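Local coordinates for GTP-sensing transcriptional pleiotropic repressor CodY (Clostridioides difficile, PDB 5N0L), which binds isoleucine in its GAF domain and probably couples nutrient and GTP levels to transcriptional repression, at residues S28-G34 with L54-L58. Residues are numbered along the deposited sequence; the frame is centred on the assembly and turned at random.
Sequences SFDLLAG and LGLHL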
# COMPACT_ATOMS: atom_id res chain seq x y z
N SER A 28 -15.46 -3.03 -4.77
CA SER A 28 -16.53 -3.59 -5.56
C SER A 28 -15.95 -4.36 -6.75
O SER A 28 -15.02 -3.91 -7.29
CB SER A 28 -17.32 -2.46 -6.13
OG SER A 28 -18.41 -2.87 -6.83
N PHE A 29 -16.57 -5.48 -7.04
CA PHE A 29 -16.27 -6.34 -8.16
C PHE A 29 -17.47 -6.29 -9.10
O PHE A 29 -17.73 -7.21 -9.82
CB PHE A 29 -15.94 -7.73 -7.67
CG PHE A 29 -14.66 -7.79 -6.94
CD1 PHE A 29 -13.47 -7.84 -7.62
CD2 PHE A 29 -14.63 -7.67 -5.55
CE1 PHE A 29 -12.28 -7.83 -6.95
CE2 PHE A 29 -13.46 -7.69 -4.89
CZ PHE A 29 -12.27 -7.77 -5.57
N ASP A 30 -18.20 -5.19 -9.10
CA ASP A 30 -19.33 -5.06 -10.00
C ASP A 30 -18.90 -5.12 -11.50
O ASP A 30 -19.65 -5.66 -12.29
CB ASP A 30 -20.13 -3.79 -9.74
CG ASP A 30 -21.13 -3.95 -8.61
OD1 ASP A 30 -21.32 -5.02 -8.07
OD2 ASP A 30 -21.67 -2.90 -8.18
N LEU A 31 -17.74 -4.57 -11.83
CA LEU A 31 -17.29 -4.52 -13.25
C LEU A 31 -16.93 -5.95 -13.68
O LEU A 31 -17.43 -6.38 -14.76
CB LEU A 31 -16.14 -3.59 -13.43
CG LEU A 31 -16.48 -2.09 -13.20
CD1 LEU A 31 -15.17 -1.38 -12.94
CD2 LEU A 31 -17.23 -1.56 -14.41
N LEU A 32 -16.27 -6.69 -12.84
CA LEU A 32 -15.96 -8.13 -13.25
C LEU A 32 -17.25 -8.90 -13.28
O LEU A 32 -17.49 -9.74 -14.18
CB LEU A 32 -14.99 -8.73 -12.28
CG LEU A 32 -14.63 -10.26 -12.43
CD1 LEU A 32 -14.13 -10.46 -13.86
CD2 LEU A 32 -13.60 -10.72 -11.44
N ALA A 33 -18.14 -8.74 -12.28
CA ALA A 33 -19.37 -9.50 -12.29
C ALA A 33 -20.19 -9.22 -13.57
O ALA A 33 -20.90 -10.14 -14.04
CB ALA A 33 -20.28 -9.20 -11.04
N GLY A 34 -20.26 -7.94 -14.01
CA GLY A 34 -20.96 -7.54 -15.23
C GLY A 34 -20.33 -8.26 -16.43
O GLY A 34 -21.06 -8.63 -17.34
N LEU A 54 -19.93 -8.37 -2.74
CA LEU A 54 -18.95 -7.47 -3.21
C LEU A 54 -19.10 -7.10 -4.66
O LEU A 54 -18.56 -6.07 -5.13
CB LEU A 54 -17.55 -7.95 -2.91
CG LEU A 54 -17.18 -8.47 -1.51
CD1 LEU A 54 -15.74 -8.88 -1.47
CD2 LEU A 54 -17.45 -7.36 -0.48
N GLY A 55 -19.76 -8.02 -5.42
CA GLY A 55 -19.93 -7.79 -6.86
C GLY A 55 -21.21 -8.51 -7.25
O GLY A 55 -21.52 -9.61 -6.76
N LEU A 56 -21.97 -7.88 -8.11
CA LEU A 56 -23.28 -8.38 -8.48
C LEU A 56 -23.60 -8.03 -9.87
O LEU A 56 -23.39 -6.93 -10.27
CB LEU A 56 -24.34 -7.73 -7.58
CG LEU A 56 -25.78 -8.14 -7.80
CD1 LEU A 56 -26.07 -9.60 -7.49
CD2 LEU A 56 -26.73 -7.26 -6.92
N HIS A 57 -24.13 -9.03 -10.63
CA HIS A 57 -24.78 -8.79 -11.89
C HIS A 57 -26.00 -9.66 -12.00
O HIS A 57 -25.97 -10.89 -11.70
CB HIS A 57 -23.92 -9.24 -13.08
CG HIS A 57 -24.62 -9.03 -14.40
ND1 HIS A 57 -24.85 -7.79 -15.00
CD2 HIS A 57 -25.30 -9.95 -15.14
CE1 HIS A 57 -25.54 -8.02 -16.12
NE2 HIS A 57 -25.86 -9.31 -16.19
N LEU A 58 -27.10 -9.08 -12.44
CA LEU A 58 -28.40 -9.85 -12.53
C LEU A 58 -28.93 -9.90 -13.95
O LEU A 58 -29.43 -8.93 -14.48
CB LEU A 58 -29.50 -9.24 -11.58
CG LEU A 58 -29.16 -9.34 -10.09
CD1 LEU A 58 -30.24 -8.48 -9.33
CD2 LEU A 58 -29.06 -10.79 -9.56
O HOH W 1 -20.23 -3.53 -4.66
O HOH W 2 -22.35 -5.55 -12.38
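D30, in the first turn of helix 30-40, reaches across to the backbone of L56 and shows how a GAF domain can fasten a helix to the strand that is outermost in this chain's antiparallel sheet. Its carboxylate swings beside its own backbone N (chi1 -83°), which carries OD1 over the strand; there OD1 accepts a hydrogen bond from L56 N at 2.9 Å, met nearly along the C-O axis but with a bent N-H (141°). OD1 also lies 3.3 Å from G55 CA, a close approach to the bare backbone of the glycine. L54 and G55 both face V46 on the neighbouring strand, forming a classic beta bulge, and at this bulge the helix start is tied down a second time: F29 N, at the N-cap position, donates an almost straight bond of 2.8 Å to L54 O. The F29 ring runs alongside the L54 side chain, the two pointing the same way, and presents its edge to L54, with CD2 3.9 Å from CB; V154 and I158 of helix 141-158 also pack on F29. One turn further on, A33 points its methyl at the strand, CB lying 3.6 Å from L56 N, and also touches V44. The H57 side chain, with CG opposite the backbone N (chi1 178°), sets CB 3.3 Å from A33 O and brings the ring obliquely past A33 O and G34 CA. Two waters bridge the segments, one between S28 OG and L54 O, the other between D30 O and L56 O. S28 pairs antiparallel with a strand of a second subunit, so the sheet continues across that interface, while the side chain of L56 lies about 7 Å from bound isoleucine. S28 OG completes an ST turn by accepting a hydrogen bond from D30 N at 3.3 Å.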